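Local coordinates for YceI-like domain protein (Burkholderia cenocepacia BC7, PDB 5IXH) that binds a long octaprenyl diphosphate inside a lipocalin-like beta barrel and, as a bacterial lipocalin, probably captures antibiotics outside the cell, at residues A[8-13]-A[21-26]; A[95-100]-A[108-113]; A[125-130]-A[153-158]. All coordinates share one frame; numbering follows the deposited sequence.

Interaction 1: A[8-13]-A[21-26]; sequences KSKVSA and PTEGAF. With OTP ((2E,6E,10E,14E,18E,22E,26E)-3,7,11,15,19,23,27,31-octamethyldotriaconta-2,6,10,14,18,22,26,30-octaenyl trihydrogen diphosphate), chain C.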
# COMPACT_ATOMS: atom_id res chain seq x y z
N LYS A 8 -15.12 -2.50 -3.38
CA LYS A 8 -14.99 -1.41 -4.34
C LYS A 8 -13.57 -0.87 -4.42
O LYS A 8 -13.22 -0.15 -5.34
CB LYS A 8 -15.96 -0.28 -3.98
CG LYS A 8 -17.41 -0.64 -4.21
CD LYS A 8 -18.35 0.47 -3.76
CE LYS A 8 -19.79 0.12 -4.12
NZ LYS A 8 -20.74 1.19 -3.69
N SER A 9 -12.75 -1.26 -3.44
CA SER A 9 -11.41 -0.69 -3.25
C SER A 9 -10.35 -1.70 -3.69
O SER A 9 -10.63 -2.91 -3.83
CB SER A 9 -11.21 -0.35 -1.78
OG SER A 9 -12.11 0.68 -1.39
N LYS A 10 -9.15 -1.20 -3.90
CA LYS A 10 -8.06 -2.05 -4.36
C LYS A 10 -6.75 -1.52 -3.83
O LYS A 10 -6.51 -0.31 -3.82
CB LYS A 10 -8.00 -2.05 -5.89
CG LYS A 10 -7.09 -3.12 -6.48
CD LYS A 10 -6.64 -2.76 -7.89
CE LYS A 10 -6.10 -3.97 -8.64
NZ LYS A 10 -5.40 -3.59 -9.90
N VAL A 11 -5.91 -2.44 -3.37
CA VAL A 11 -4.54 -2.12 -3.03
C VAL A 11 -3.67 -3.16 -3.73
O VAL A 11 -3.89 -4.36 -3.58
CB VAL A 11 -4.29 -2.20 -1.52
CG1 VAL A 11 -2.82 -1.86 -1.20
CG2 VAL A 11 -5.20 -1.22 -0.79
N SER A 12 -2.70 -2.67 -4.50
CA SER A 12 -1.84 -3.54 -5.28
C SER A 12 -0.40 -3.09 -5.19
O SER A 12 -0.10 -2.00 -4.70
CB SER A 12 -2.29 -3.60 -6.74
OG SER A 12 -2.13 -2.37 -7.40
N ALA A 13 0.50 -3.97 -5.62
CA ALA A 13 1.92 -3.68 -5.66
C ALA A 13 2.47 -4.14 -7.00
O ALA A 13 2.18 -5.24 -7.45
CB ALA A 13 2.64 -4.35 -4.53
N PRO A 21 5.32 -4.32 -15.70
CA PRO A 21 4.80 -4.80 -14.41
C PRO A 21 4.60 -6.30 -14.22
O PRO A 21 4.17 -7.01 -15.13
CB PRO A 21 3.42 -4.14 -14.36
CG PRO A 21 3.61 -2.87 -15.06
CD PRO A 21 4.47 -3.25 -16.24
N THR A 22 4.93 -6.76 -13.02
CA THR A 22 4.21 -7.86 -12.42
C THR A 22 3.44 -7.21 -11.29
O THR A 22 4.03 -6.56 -10.42
CB THR A 22 5.10 -8.97 -11.87
OG1 THR A 22 5.95 -9.47 -12.91
CG2 THR A 22 4.23 -10.11 -11.36
N GLU A 23 2.13 -7.36 -11.32
CA GLU A 23 1.26 -6.76 -10.33
C GLU A 23 0.61 -7.85 -9.51
O GLU A 23 0.24 -8.91 -10.04
CB GLU A 23 0.20 -5.91 -11.02
CG GLU A 23 -0.74 -5.19 -10.08
CD GLU A 23 -1.55 -4.12 -10.78
OE1 GLU A 23 -1.58 -4.12 -12.03
OE2 GLU A 23 -2.15 -3.27 -10.08
N GLY A 24 0.50 -7.61 -8.21
CA GLY A 24 -0.27 -8.45 -7.32
C GLY A 24 -1.22 -7.56 -6.54
O GLY A 24 -0.97 -6.36 -6.37
N ALA A 25 -2.32 -8.12 -6.08
CA ALA A 25 -3.31 -7.37 -5.31
C ALA A 25 -3.58 -8.02 -3.98
O ALA A 25 -3.60 -9.26 -3.88
CB ALA A 25 -4.60 -7.24 -6.08
N PHE A 26 -3.77 -7.23 -2.94
CA PHE A 26 -4.13 -7.74 -1.64
C PHE A 26 -5.63 -7.90 -1.59
O PHE A 26 -6.38 -6.94 -1.76
CB PHE A 26 -3.65 -6.81 -0.55
CG PHE A 26 -2.17 -6.70 -0.48
CD1 PHE A 26 -1.42 -7.64 0.23
CD2 PHE A 26 -1.50 -5.65 -1.10
CE1 PHE A 26 -0.04 -7.55 0.30
CE2 PHE A 26 -0.12 -5.55 -1.02
CZ PHE A 26 0.61 -6.49 -0.33
O7 OTP C . 12.16 -15.60 -14.75
P2 OTP C . 12.39 -15.16 -13.32
O5 OTP C . 13.29 -16.16 -12.62
O6 OTP C . 13.05 -13.80 -13.30
O4 OTP C . 11.00 -15.08 -12.56
P1 OTP C . 10.84 -14.96 -10.98
O2 OTP C . 10.89 -16.34 -10.36
O3 OTP C . 11.95 -14.10 -10.41
O1 OTP C . 9.42 -14.31 -10.70
C40 OTP C . 9.28 -13.16 -9.88
C39 OTP C . 7.78 -13.11 -9.61
C37 OTP C . 7.16 -12.12 -8.90
C38 OTP C . 5.65 -12.27 -8.75
C36 OTP C . 7.90 -10.91 -8.28
C35 OTP C . 7.43 -10.76 -6.82
C34 OTP C . 7.46 -9.29 -6.35
C32 OTP C . 6.74 -8.93 -5.23
C33 OTP C . 5.90 -9.96 -4.46
C31 OTP C . 6.77 -7.47 -4.74
C30 OTP C . 7.06 -7.44 -3.23
C29 OTP C . 5.96 -6.57 -2.62
C27 OTP C . 6.23 -5.48 -1.83
C28 OTP C . 7.64 -5.02 -1.44
C26 OTP C . 5.01 -4.70 -1.33
C25 OTP C . 5.15 -4.34 0.16
C24 OTP C . 3.84 -3.57 0.33
C22 OTP C . 2.87 -3.96 1.22
C23 OTP C . 3.01 -5.18 2.13
C21 OTP C . 1.61 -3.10 1.27
C20 OTP C . 1.84 -2.14 2.44
C19 OTP C . 0.90 -0.96 2.19
C17 OTP C . 0.07 -0.47 3.18
C18 OTP C . 0.08 -1.09 4.58
C16 OTP C . -0.86 0.73 2.93
C15 OTP C . -0.89 1.17 1.46
C14 OTP C . -1.54 2.56 1.40
C12 OTP C . -0.78 3.69 1.64
C13 OTP C . 0.72 3.64 1.95
C11 OTP C . -1.43 5.08 1.58
C10 OTP C . -2.93 5.04 1.88
C9 OTP C . -3.31 6.52 2.10
C7 OTP C . -4.52 6.87 2.65
C8 OTP C . -5.54 5.81 3.06
C6 OTP C . -4.80 8.37 2.83
C5 OTP C . -6.22 8.72 2.36
C4 OTP C . -6.17 10.23 2.05
C2 OTP C . -6.74 11.20 2.83
C3 OTP C . -6.59 12.65 2.36
C1 OTP C . -7.51 10.91 4.13
O HOH W 1 -7.23 -5.26 -3.74

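Interaction 2: A[95-100]-A[108-113]; sequences NVTGKL and TVTVPV. With OTP ((2E,6E,10E,14E,18E,22E,26E)-3,7,11,15,19,23,27,31-octamethyldotriaconta-2,6,10,14,18,22,26,30-octaenyl trihydrogen diphosphate), chain C.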
# COMPACT_ATOMS: atom_id res chain seq x y z
N ASN A 95 -0.77 15.69 0.15
CA ASN A 95 0.35 14.86 0.57
C ASN A 95 0.04 14.32 1.96
O ASN A 95 -0.13 15.07 2.91
CB ASN A 95 1.64 15.67 0.55
CG ASN A 95 2.14 15.92 -0.84
OD1 ASN A 95 2.23 14.98 -1.65
ND2 ASN A 95 2.47 17.16 -1.14
N VAL A 96 -0.12 13.01 2.06
CA VAL A 96 -0.52 12.35 3.28
C VAL A 96 0.72 11.68 3.84
O VAL A 96 1.34 10.81 3.18
CB VAL A 96 -1.63 11.32 3.04
CG1 VAL A 96 -2.02 10.65 4.33
CG2 VAL A 96 -2.86 12.01 2.43
N THR A 97 1.08 12.06 5.05
CA THR A 97 2.27 11.54 5.70
C THR A 97 1.84 10.64 6.84
O THR A 97 0.86 10.92 7.54
CB THR A 97 3.18 12.69 6.17
OG1 THR A 97 3.63 13.39 4.99
CG2 THR A 97 4.37 12.23 6.93
N GLY A 98 2.63 9.60 7.06
CA GLY A 98 2.37 8.71 8.18
C GLY A 98 3.38 7.60 8.28
O GLY A 98 4.40 7.58 7.59
N LYS A 99 3.09 6.65 9.17
CA LYS A 99 3.98 5.53 9.45
C LYS A 99 3.55 4.30 8.69
O LYS A 99 2.40 3.84 8.87
CB LYS A 99 3.97 5.24 10.94
CG LYS A 99 5.05 4.27 11.32
CD LYS A 99 4.99 3.83 12.78
CE LYS A 99 5.28 4.97 13.70
NZ LYS A 99 5.50 4.42 15.08
N LEU A 100 4.43 3.78 7.86
CA LEU A 100 4.24 2.53 7.10
C LEU A 100 5.08 1.47 7.77
O LEU A 100 6.28 1.65 7.91
CB LEU A 100 4.68 2.74 5.66
CG LEU A 100 4.61 1.52 4.72
CD1 LEU A 100 3.17 1.04 4.59
CD2 LEU A 100 5.19 1.85 3.38
N THR A 108 8.63 6.52 8.05
CA THR A 108 7.72 7.61 7.74
C THR A 108 7.75 7.81 6.23
O THR A 108 8.81 7.90 5.62
CB THR A 108 8.16 8.90 8.41
OG1 THR A 108 8.18 8.72 9.84
CG2 THR A 108 7.24 10.04 8.09
N VAL A 109 6.55 7.85 5.65
CA VAL A 109 6.36 8.01 4.21
C VAL A 109 5.40 9.14 3.93
O VAL A 109 4.58 9.51 4.79
CB VAL A 109 5.86 6.71 3.55
CG1 VAL A 109 6.84 5.57 3.79
CG2 VAL A 109 4.43 6.39 4.02
N THR A 110 5.52 9.71 2.74
CA THR A 110 4.61 10.77 2.29
C THR A 110 4.08 10.36 0.93
O THR A 110 4.85 10.04 0.03
CB THR A 110 5.31 12.12 2.19
OG1 THR A 110 5.74 12.55 3.49
CG2 THR A 110 4.38 13.19 1.61
N VAL A 111 2.77 10.29 0.82
CA VAL A 111 2.15 9.80 -0.41
C VAL A 111 1.21 10.84 -0.99
O VAL A 111 0.36 11.38 -0.29
CB VAL A 111 1.42 8.47 -0.18
CG1 VAL A 111 0.40 8.57 0.82
CG2 VAL A 111 0.80 7.93 -1.50
N PRO A 112 1.37 11.12 -2.28
CA PRO A 112 0.44 12.03 -2.92
C PRO A 112 -0.88 11.32 -3.20
O PRO A 112 -0.90 10.23 -3.81
CB PRO A 112 1.15 12.43 -4.22
CG PRO A 112 2.42 11.65 -4.27
CD PRO A 112 2.36 10.58 -3.24
N VAL A 113 -1.97 11.92 -2.75
CA VAL A 113 -3.31 11.32 -2.88
C VAL A 113 -4.24 12.30 -3.55
O VAL A 113 -4.30 13.47 -3.15
CB VAL A 113 -3.90 10.99 -1.51
CG1 VAL A 113 -5.27 10.39 -1.63
CG2 VAL A 113 -2.97 10.02 -0.76
O7 OTP C . 12.16 -15.60 -14.75
P2 OTP C . 12.39 -15.16 -13.32
O5 OTP C . 13.29 -16.16 -12.62
O6 OTP C . 13.05 -13.80 -13.30
O4 OTP C . 11.00 -15.08 -12.56
P1 OTP C . 10.84 -14.96 -10.98
O2 OTP C . 10.89 -16.34 -10.36
O3 OTP C . 11.95 -14.10 -10.41
O1 OTP C . 9.42 -14.31 -10.70
C40 OTP C . 9.28 -13.16 -9.88
C39 OTP C . 7.78 -13.11 -9.61
C37 OTP C . 7.16 -12.12 -8.90
C38 OTP C . 5.65 -12.27 -8.75
C36 OTP C . 7.90 -10.91 -8.28
C35 OTP C . 7.43 -10.76 -6.82
C34 OTP C . 7.46 -9.29 -6.35
C32 OTP C . 6.74 -8.93 -5.23
C33 OTP C . 5.90 -9.96 -4.46
C31 OTP C . 6.77 -7.47 -4.74
C30 OTP C . 7.06 -7.44 -3.23
C29 OTP C . 5.96 -6.57 -2.62
C27 OTP C . 6.23 -5.48 -1.83
C28 OTP C . 7.64 -5.02 -1.44
C26 OTP C . 5.01 -4.70 -1.33
C25 OTP C . 5.15 -4.34 0.16
C24 OTP C . 3.84 -3.57 0.33
C22 OTP C . 2.87 -3.96 1.22
C23 OTP C . 3.01 -5.18 2.13
C21 OTP C . 1.61 -3.10 1.27
C20 OTP C . 1.84 -2.14 2.44
C19 OTP C . 0.90 -0.96 2.19
C17 OTP C . 0.07 -0.47 3.18
C18 OTP C . 0.08 -1.09 4.58
C16 OTP C . -0.86 0.73 2.93
C15 OTP C . -0.89 1.17 1.46
C14 OTP C . -1.54 2.56 1.40
C12 OTP C . -0.78 3.69 1.64
C13 OTP C . 0.72 3.64 1.95
C11 OTP C . -1.43 5.08 1.58
C10 OTP C . -2.93 5.04 1.88
C9 OTP C . -3.31 6.52 2.10
C7 OTP C . -4.52 6.87 2.65
C8 OTP C . -5.54 5.81 3.06
C6 OTP C . -4.80 8.37 2.83
C5 OTP C . -6.22 8.72 2.36
C4 OTP C . -6.17 10.23 2.05
C2 OTP C . -6.74 11.20 2.83
C3 OTP C . -6.59 12.65 2.36
C1 OTP C . -7.51 10.91 4.13

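Interaction 3: A[125-130]-A[153-158]; sequences DGVLPI and QIKFHL. With OTP ((2E,6E,10E,14E,18E,22E,26E)-3,7,11,15,19,23,27,31-octamethyldotriaconta-2,6,10,14,18,22,26,30-octaenyl trihydrogen diphosphate), chain C.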
# COMPACT_ATOMS: atom_id res chain seq x y z
N ASP A 125 -7.10 8.10 -4.38
CA ASP A 125 -6.23 7.39 -5.31
C ASP A 125 -4.79 7.85 -5.17
O ASP A 125 -4.53 9.04 -5.04
CB ASP A 125 -6.64 7.68 -6.76
CG ASP A 125 -7.90 6.94 -7.18
OD1 ASP A 125 -7.82 5.70 -7.33
OD2 ASP A 125 -8.94 7.59 -7.35
N GLY A 126 -3.84 6.93 -5.26
CA GLY A 126 -2.46 7.34 -5.17
C GLY A 126 -1.52 6.19 -5.42
O GLY A 126 -1.95 5.05 -5.53
N VAL A 127 -0.24 6.53 -5.49
CA VAL A 127 0.83 5.57 -5.71
C VAL A 127 1.98 5.96 -4.81
O VAL A 127 2.39 7.11 -4.78
CB VAL A 127 1.31 5.57 -7.18
CG1 VAL A 127 2.45 4.56 -7.38
CG2 VAL A 127 0.16 5.24 -8.11
N LEU A 128 2.46 4.99 -4.03
CA LEU A 128 3.61 5.19 -3.16
C LEU A 128 4.76 4.30 -3.62
O LEU A 128 4.67 3.08 -3.50
CB LEU A 128 3.25 4.81 -1.73
CG LEU A 128 4.43 4.92 -0.75
CD1 LEU A 128 4.91 6.35 -0.59
CD2 LEU A 128 4.02 4.33 0.59
N PRO A 129 5.85 4.90 -4.10
CA PRO A 129 7.02 4.07 -4.40
C PRO A 129 7.83 3.80 -3.14
O PRO A 129 8.05 4.69 -2.32
CB PRO A 129 7.83 4.93 -5.38
CG PRO A 129 7.42 6.34 -5.10
CD PRO A 129 6.02 6.30 -4.54
N ILE A 130 8.23 2.54 -2.97
CA ILE A 130 9.10 2.16 -1.88
C ILE A 130 10.23 1.30 -2.41
O ILE A 130 10.14 0.76 -3.52
CB ILE A 130 8.35 1.38 -0.78
CG1 ILE A 130 7.81 0.02 -1.27
CG2 ILE A 130 7.21 2.25 -0.19
CD1 ILE A 130 7.45 -0.94 -0.11
N GLN A 153 5.99 -0.23 -6.58
CA GLN A 153 4.97 0.80 -6.52
C GLN A 153 3.71 0.25 -5.86
O GLN A 153 3.11 -0.72 -6.34
CB GLN A 153 4.64 1.31 -7.92
CG GLN A 153 5.79 1.99 -8.61
CD GLN A 153 5.43 2.47 -10.00
OE1 GLN A 153 4.37 2.12 -10.52
NE2 GLN A 153 6.31 3.27 -10.60
N ILE A 154 3.32 0.86 -4.76
CA ILE A 154 2.09 0.49 -4.06
C ILE A 154 0.97 1.40 -4.57
O ILE A 154 1.02 2.60 -4.40
CB ILE A 154 2.23 0.68 -2.53
CG1 ILE A 154 3.38 -0.17 -1.98
CG2 ILE A 154 0.88 0.34 -1.85
CD1 ILE A 154 3.71 0.10 -0.53
N LYS A 155 -0.02 0.82 -5.23
CA LYS A 155 -1.11 1.59 -5.80
C LYS A 155 -2.37 1.33 -5.01
O LYS A 155 -2.65 0.21 -4.63
CB LYS A 155 -1.32 1.18 -7.26
CG LYS A 155 -0.07 1.24 -8.12
CD LYS A 155 -0.40 1.41 -9.60
CE LYS A 155 -1.47 0.44 -10.09
NZ LYS A 155 -1.07 -0.98 -9.92
N PHE A 156 -3.15 2.37 -4.77
CA PHE A 156 -4.40 2.20 -4.08
C PHE A 156 -5.50 3.04 -4.68
O PHE A 156 -5.28 4.15 -5.19
CB PHE A 156 -4.23 2.52 -2.59
CG PHE A 156 -3.62 3.86 -2.34
CD1 PHE A 156 -4.41 4.99 -2.23
CD2 PHE A 156 -2.24 4.00 -2.25
CE1 PHE A 156 -3.83 6.23 -1.99
CE2 PHE A 156 -1.66 5.22 -2.03
CZ PHE A 156 -2.46 6.34 -1.91
N HIS A 157 -6.70 2.48 -4.57
CA HIS A 157 -7.95 3.11 -4.98
C HIS A 157 -8.91 2.79 -3.84
O HIS A 157 -9.40 1.66 -3.76
CB HIS A 157 -8.44 2.50 -6.29
CG HIS A 157 -9.79 2.99 -6.73
ND1 HIS A 157 -9.97 4.20 -7.36
CD2 HIS A 157 -11.01 2.40 -6.68
CE1 HIS A 157 -11.25 4.35 -7.65
NE2 HIS A 157 -11.90 3.28 -7.24
N LEU A 158 -9.16 3.75 -2.95
CA LEU A 158 -10.03 3.54 -1.81
C LEU A 158 -11.34 4.26 -2.04
O LEU A 158 -11.34 5.46 -2.35
CB LEU A 158 -9.41 4.07 -0.52
CG LEU A 158 -8.17 3.41 0.08
CD1 LEU A 158 -7.00 3.53 -0.84
CD2 LEU A 158 -7.87 4.07 1.41
O7 OTP C . 12.16 -15.60 -14.75
P2 OTP C . 12.39 -15.16 -13.32
O5 OTP C . 13.29 -16.16 -12.62
O6 OTP C . 13.05 -13.80 -13.30
O4 OTP C . 11.00 -15.08 -12.56
P1 OTP C . 10.84 -14.96 -10.98
O2 OTP C . 10.89 -16.34 -10.36
O3 OTP C . 11.95 -14.10 -10.41
O1 OTP C . 9.42 -14.31 -10.70
C40 OTP C . 9.28 -13.16 -9.88
C39 OTP C . 7.78 -13.11 -9.61
C37 OTP C . 7.16 -12.12 -8.90
C38 OTP C . 5.65 -12.27 -8.75
C36 OTP C . 7.90 -10.91 -8.28
C35 OTP C . 7.43 -10.76 -6.82
C34 OTP C . 7.46 -9.29 -6.35
C32 OTP C . 6.74 -8.93 -5.23
C33 OTP C . 5.90 -9.96 -4.46
C31 OTP C . 6.77 -7.47 -4.74
C30 OTP C . 7.06 -7.44 -3.23
C29 OTP C . 5.96 -6.57 -2.62
C27 OTP C . 6.23 -5.48 -1.83
C28 OTP C . 7.64 -5.02 -1.44
C26 OTP C . 5.01 -4.70 -1.33
C25 OTP C . 5.15 -4.34 0.16
C24 OTP C . 3.84 -3.57 0.33
C22 OTP C . 2.87 -3.96 1.22
C23 OTP C . 3.01 -5.18 2.13
C21 OTP C . 1.61 -3.10 1.27
C20 OTP C . 1.84 -2.14 2.44
C19 OTP C . 0.90 -0.96 2.19
C17 OTP C . 0.07 -0.47 3.18
C18 OTP C . 0.08 -1.09 4.58
C16 OTP C . -0.86 0.73 2.93
C15 OTP C . -0.89 1.17 1.46
C14 OTP C . -1.54 2.56 1.40
C12 OTP C . -0.78 3.69 1.64
C13 OTP C . 0.72 3.64 1.95
C11 OTP C . -1.43 5.08 1.58
C10 OTP C . -2.93 5.04 1.88
C9 OTP C . -3.31 6.52 2.10
C7 OTP C . -4.52 6.87 2.65
C8 OTP C . -5.54 5.81 3.06
C6 OTP C . -4.80 8.37 2.83
C5 OTP C . -6.22 8.72 2.36
C4 OTP C . -6.17 10.23 2.05
C2 OTP C . -6.74 11.20 2.83
C3 OTP C . -6.59 12.65 2.36
C1 OTP C . -7.51 10.91 4.13

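Interaction 1: A[8-13]-A[21-26]
Val-11 and Phe-26 make the close-packed end of this contact. The amide of Phe-26 gives its hydrogen to Val-11 O, with N and O 2.9 Å apart, and the same carbonyl oxygen lies at the edge of the Phe-26 ring, near its plane. Beside it the CG1 branch of Val-11, anti to the backbone N (chi1 180°), rests 4.0 Å from CD2 of the ring. The far end of the ring reaches the prenyl chain of the bound octaprenyl diphosphate, CZ lying 3.7 Å from the ligand's methyl C23. Ala-13 faces the same way and brings its CB near C26 of the chain, while its N and O pair with the O and N of Gly-24. Met-47 and Ile-49 of strand 44-50, which lies beyond strand 22-34, also touch Val-11.

The other face is polar and opens to solvent at Lys-10, though Ser-12 itself is buried. Ser-12 OG donates to OE2 of Glu-23, 2.8 Å away, and meets the lone pair of OE2 that is turned away from OE1. An extended Lys-10 comes from the opposite direction and adds only a weak salt bridge, NZ to OE2 3.3 Å. The stronger charge partner of Glu-23 is Lys-155, which also bonds Ser-12 OG. With strands 10-15 and 22-34 running antiparallel, this is a beta hairpin in the wall of a lipocalin-like barrel, apolar toward the lipid and charged outside.

Interaction 2: A[95-100]-A[108-113]
Val-96 and Val-111 form a hydrogen-bonded pair in an antiparallel beta hairpin, part of the wall of the lipocalin-like barrel. Val-96 N meets Val-111 O at 2.9 Å in an almost straight bond (179° at the hydrogen), and Val-111 N returns one to Val-96 O. Both donors sit about 30° out of the acceptor's carbonyl plane, whereas the next such pair, Gly-98 with Val-109, bonds nearly head-on to the carbonyls.

On the lipid side, CG2 of Val-96 touches CG2 of Val-113 at 3.8 Å, and each of these valines also reaches C4 near the end of the prenyl chain, Val-96 through CG2 and Val-113 through CG1. Farther along, with CG anti to the backbone N (chi1 178°), Leu-100 keeps its CB against the two methyls of Val-109 and sends CD1 to C17 of the ligand at 3.7 Å.

Around this layer Phe-81 of strand 78-90 touches Val-96 and Val-109, and Leu-128 of strand 121-131 touches Leu-100, Val-109 and Val-111, so adjoining strands hold the apolar side chains in place. Segment 95-100 is tied by backbone bonds to Ala-87, Ala-85 and Val-82 of strand 78-90. The outward face carries threonines: CG2 of Thr-97 lies 3.8 Å from CG2 of Thr-108, and Thr-97 OG1 hydrogen-bonds Thr-110 OG1 at 2.7 Å, with either hydroxyl able to donate.

Interaction 3: A[125-130]-A[153-158]
His-157 ND1 donates to Asp-125 OD1 at 2.6 Å. The oxygen lies 7° out of the imidazole plane, at the ring edge, and is met on its syn side. The two side chains run side by side in the same direction, with carboxylate and ring planes 33° apart.

One residue along, on the inward face, the Phe-156 ring lies over the backbone of Gly-126. CA of Gly-126 is 3.8 Å from the ring centroid in a CH-pi contact. The ring is brought back over the opposing strand by chi1 of 53°, which sets CG between the backbone N and the carbonyl carbon. The prenyl chain covers the opposite face, with its C10 4.0 Å above the plane. This antiparallel pair joins strands 121-131 and 151-160 of the lipocalin-like barrel.

Toward the diphosphate end of the lipid, CD1 of Ile-154 meets CD1 of Ile-130 at 3.9 Å and also touches C24 of the ligand. Leu-128 CD2 reaches C13 at 3.6 Å. Outside, Val-127 lies against the aliphatic part of Lys-155, whose NZ goes to Ser-12 on the neighbouring strand and Glu-23 on the one beyond it.

All three contacts are antiparallel strand pairs of one curled sheet touching the same prenyl chain. All are partly buried: buried side chains face the lipid, and the exposed residues lie on the outer face. Interactions 1 and 2 lie on opposite sides of the protein's centre, about 18 Å apart between centres; interaction 3 is closest to that centre and touches both. The strands carrying Ser-12 and Lys-155 are neighbours, joined by a probable bond from Lys-155 N to Ser-12 O; toward interaction 2, Val-111 CG2 packs on Phe-156 CZ at 3.7 Å. Outer chemistry differs: charges in interaction 1, shared with Lys-155 of interaction 3, hydroxyls in interaction 2, and a histidine-carboxylate pair in interaction 3.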